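Local structure of specific mitochondrial acyl carrier protein (3CE7) at residues 67-76 with 89-97. The protein probably carries growing acyl chains on a phosphopantetheine arm during mitochondrial fatty acid synthesis in Toxoplasma. Sequence-based numbering, arbitrary orientation.
Sequences VEEIFDVTVP and IADFVVSER
Arg97 reaches across to the turn at Phe71-Val73, and its chain can be followed outward atom by atom. From CB, CG lies 3.9 Å from Val73 CG1, and CD comes closer still, 3.6 Å from that methyl, while also passing near the Phe71 carbonyl oxygen. Bends at chi2 and chi3 carry CG and CD past Val73 CG1 and bring the guanidinium to the Asp72 carbonyl. NE forms a salt bridge with Asp14, and NH1 donates to Asp72 O over 3.0 Å. That oxygen lies near the guanidinium plane, but the N-H...O angle of 134° makes the bond far from straight. Asp72, the first residue past helix 57-71, leaves helical geometry with a positive phi, and its carbonyl is the one that accepts the bond.

The two methyls of Val93 diverge: CG1 packs against Phe71 CG at 3.7 Å, whereas CG2 presses tightly on Val67 CG1 at 3.4 Å. Farther along, Phe92 directs its CE2 edge at Thr74 O, 3.5 Å away and near the ring plane; Val75 CG2 lies by CE2 and Pro76 CD by CZ. Two waters bridge Glu96 OE1 to the Thr74 backbone, one at N and the other at O, while Glu96 OE2 pairs with Lys99. The axes of 67-71 and 89-97 come within 11.5 Å at an oblique 39°, running in broadly the same direction, as the second and last long helices of the acyl carrier protein helical bundle.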
loop_
_atom_site.group_PDB
_atom_site.type_symbol
_atom_site.label_atom_id
_atom_site.label_comp_id
_atom_site.label_asym_id
_atom_site.label_seq_id
_atom_site.Cartn_x
_atom_site.Cartn_y
_atom_site.Cartn_z
ATOM N N VAL A 67 3.848 1.481 5.503
ATOM C CA VAL A 67 2.504 2.000 5.765
ATOM C C VAL A 67 2.193 2.036 7.259
ATOM O O VAL A 67 1.626 3.014 7.759
ATOM C CB VAL A 67 1.431 1.177 5.009
ATOM C CG1 VAL A 67 0.014 1.523 5.507
ATOM C CG2 VAL A 67 1.563 1.414 3.526
ATOM N N GLU A 68 2.577 0.976 7.968
ATOM C CA GLU A 68 2.396 0.915 9.417
ATOM C C GLU A 68 3.126 2.063 10.097
ATOM O O GLU A 68 2.605 2.662 11.045
ATOM C CB GLU A 68 2.898 -0.418 9.958
ATOM C CG GLU A 68 1.973 -1.590 9.642
ATOM C CD GLU A 68 2.521 -2.923 10.116
ATOM O OE1 GLU A 68 3.737 -3.170 9.948
ATOM O OE2 GLU A 68 1.737 -3.730 10.641
ATOM N N GLU A 69 4.333 2.358 9.609
ATOM C CA GLU A 69 5.163 3.429 10.177
ATOM C C GLU A 69 4.537 4.806 9.999
ATOM O O GLU A 69 4.491 5.605 10.939
ATOM C CB GLU A 69 6.570 3.397 9.562
ATOM C CG GLU A 69 7.426 2.247 10.065
ATOM C CD GLU A 69 8.722 2.069 9.280
ATOM O OE1 GLU A 69 8.934 2.773 8.267
ATOM O OE2 GLU A 69 9.525 1.213 9.690
ATOM N N ILE A 70 4.053 5.077 8.792
ATOM C CA ILE A 70 3.573 6.401 8.432
ATOM C C ILE A 70 2.190 6.676 9.029
ATOM O O ILE A 70 1.918 7.790 9.480
ATOM C CB ILE A 70 3.600 6.602 6.897
ATOM C CG1 ILE A 70 5.062 6.759 6.432
ATOM C CG2 ILE A 70 2.746 7.790 6.486
ATOM C CD1 ILE A 70 5.301 6.610 4.936
ATOM N N PHE A 71 1.332 5.659 9.051
ATOM C CA PHE A 71 -0.069 5.861 9.445
ATOM C C PHE A 71 -0.431 5.371 10.841
ATOM O O PHE A 71 -1.571 5.551 11.275
ATOM C CB PHE A 71 -1.027 5.251 8.404
ATOM C CG PHE A 71 -1.005 5.963 7.083
ATOM C CD1 PHE A 71 -1.656 7.192 6.921
ATOM C CD2 PHE A 71 -0.309 5.429 6.003
ATOM C CE1 PHE A 71 -1.614 7.864 5.704
ATOM C CE2 PHE A 71 -0.271 6.097 4.781
ATOM C CZ PHE A 71 -0.924 7.311 4.634
ATOM N N ASP A 72 0.536 4.760 11.527
ATOM C CA ASP A 72 0.326 4.250 12.885
ATOM C C ASP A 72 -0.856 3.282 12.941
ATOM O O ASP A 72 -1.807 3.476 13.714
ATOM C CB ASP A 72 0.133 5.404 13.881
ATOM C CG ASP A 72 1.371 6.275 14.029
ATOM O OD1 ASP A 72 2.495 5.794 13.764
ATOM O OD2 ASP A 72 1.214 7.453 14.413
ATOM N N VAL A 73 -0.802 2.260 12.090
ATOM C CA VAL A 73 -1.763 1.162 12.122
ATOM C C VAL A 73 -0.989 -0.145 12.235
ATOM O O VAL A 73 0.198 -0.187 11.908
ATOM C CB VAL A 73 -2.686 1.133 10.874
ATOM C CG1 VAL A 73 -3.540 2.389 10.817
ATOM C CG2 VAL A 73 -1.885 0.941 9.584
ATOM N N THR A 74 -1.660 -1.188 12.717
ATOM C CA THR A 74 -1.095 -2.535 12.763
ATOM C C THR A 74 -1.820 -3.391 11.740
ATOM O O THR A 74 -3.046 -3.520 11.788
ATOM C CB THR A 74 -1.247 -3.178 14.159
ATOM O OG1 THR A 74 -0.560 -2.370 15.119
ATOM C CG2 THR A 74 -0.660 -4.580 14.173
ATOM N N VAL A 75 -1.049 -3.965 10.820
ATOM C CA VAL A 75 -1.595 -4.873 9.823
ATOM C C VAL A 75 -1.233 -6.300 10.237
ATOM O O VAL A 75 -0.061 -6.671 10.195
ATOM C CB VAL A 75 -1.039 -4.570 8.414
ATOM C CG1 VAL A 75 -1.685 -5.478 7.370
ATOM C CG2 VAL A 75 -1.254 -3.095 8.062
ATOM N N PRO A 76 -2.235 -7.093 10.651
ATOM C CA PRO A 76 -2.000 -8.515 10.943
ATOM C C PRO A 76 -1.500 -9.284 9.719
ATOM O O PRO A 76 -1.829 -8.930 8.586
ATOM C CB PRO A 76 -3.380 -9.030 11.355
ATOM C CG PRO A 76 -4.167 -7.814 11.724
ATOM C CD PRO A 76 -3.636 -6.700 10.893
ATOM N N ILE A 89 -5.094 -1.619 0.580
ATOM C CA ILE A 89 -4.234 -1.150 1.656
ATOM C C ILE A 89 -4.764 0.174 2.207
ATOM O O ILE A 89 -4.907 0.329 3.436
ATOM C CB ILE A 89 -2.765 -1.042 1.221
ATOM C CG1 ILE A 89 -2.287 -2.410 0.716
ATOM C CG2 ILE A 89 -1.899 -0.586 2.417
ATOM C CD1 ILE A 89 -0.831 -2.459 0.255
ATOM N N ALA A 90 -5.059 1.116 1.304
ATOM C CA ALA A 90 -5.644 2.405 1.701
ATOM C C ALA A 90 -6.942 2.202 2.488
ATOM O O ALA A 90 -7.151 2.819 3.533
ATOM C CB ALA A 90 -5.883 3.281 0.489
ATOM N N ASP A 91 -7.802 1.317 1.988
ATOM C CA ASP A 91 -9.051 1.009 2.678
ATOM C C ASP A 91 -8.798 0.494 4.102
ATOM O O ASP A 91 -9.521 0.857 5.042
ATOM C CB ASP A 91 -9.864 -0.020 1.891
ATOM C CG ASP A 91 -10.469 0.537 0.599
ATOM O OD1 ASP A 91 -10.426 1.751 0.340
ATOM O OD2 ASP A 91 -10.993 -0.282 -0.187
ATOM N N PHE A 92 -7.790 -0.370 4.261
ATOM C CA PHE A 92 -7.498 -0.927 5.582
ATOM C C PHE A 92 -7.008 0.173 6.528
ATOM O O PHE A 92 -7.407 0.237 7.703
ATOM C CB PHE A 92 -6.463 -2.046 5.501
ATOM C CG PHE A 92 -6.252 -2.736 6.812
ATOM C CD1 PHE A 92 -7.190 -3.639 7.292
ATOM C CD2 PHE A 92 -5.137 -2.437 7.606
ATOM C CE1 PHE A 92 -7.012 -4.276 8.530
ATOM C CE2 PHE A 92 -4.950 -3.070 8.840
ATOM C CZ PHE A 92 -5.887 -3.980 9.301
ATOM N N VAL A 93 -6.159 1.054 6.009
ATOM C CA VAL A 93 -5.636 2.153 6.826
ATOM C C VAL A 93 -6.795 3.014 7.323
ATOM O O VAL A 93 -6.904 3.294 8.525
ATOM C CB VAL A 93 -4.622 3.011 6.045
ATOM C CG1 VAL A 93 -4.335 4.310 6.788
ATOM C CG2 VAL A 93 -3.340 2.229 5.823
ATOM N N VAL A 94 -7.665 3.422 6.405
ATOM C CA VAL A 94 -8.773 4.299 6.772
ATOM C C VAL A 94 -9.686 3.603 7.780
ATOM O O VAL A 94 -10.065 4.199 8.791
ATOM C CB VAL A 94 -9.525 4.799 5.531
ATOM C CG1 VAL A 94 -10.876 5.437 5.923
ATOM C CG2 VAL A 94 -8.639 5.786 4.779
ATOM N N SER A 95 -9.998 2.332 7.520
ATOM C CA SER A 95 -10.875 1.572 8.414
ATOM C C SER A 95 -10.294 1.494 9.826
ATOM O O SER A 95 -11.021 1.688 10.807
ATOM C CB SER A 95 -11.173 0.177 7.854
ATOM O OG SER A 95 -10.016 -0.628 7.825
ATOM N N GLU A 96 -8.989 1.260 9.933
ATOM C CA GLU A 96 -8.363 1.162 11.255
ATOM C C GLU A 96 -8.380 2.504 11.967
ATOM O O GLU A 96 -8.702 2.588 13.155
ATOM C CB GLU A 96 -6.945 0.617 11.157
ATOM C CG GLU A 96 -6.903 -0.874 10.827
ATOM C CD GLU A 96 -7.493 -1.736 11.935
ATOM O OE1 GLU A 96 -6.897 -1.798 13.037
ATOM O OE2 GLU A 96 -8.554 -2.344 11.705
ATOM N N ARG A 97 -8.040 3.559 11.239
ATOM C CA ARG A 97 -7.977 4.880 11.851
ATOM C C ARG A 97 -9.371 5.398 12.210
ATOM O O ARG A 97 -9.519 6.163 13.161
ATOM C CB ARG A 97 -7.248 5.868 10.940
ATOM C CG ARG A 97 -5.768 5.533 10.727
ATOM C CD ARG A 97 -4.986 5.392 12.041
ATOM N NE ARG A 97 -4.991 6.625 12.826
ATOM C CZ ARG A 97 -4.263 6.824 13.921
ATOM N NH1 ARG A 97 -3.442 5.875 14.367
ATOM N NH2 ARG A 97 -4.341 7.984 14.561
HETATM O O HOH W 1 -4.344 -0.492 13.808
HETATM O O HOH W 2 -5.111 -3.932 13.509
#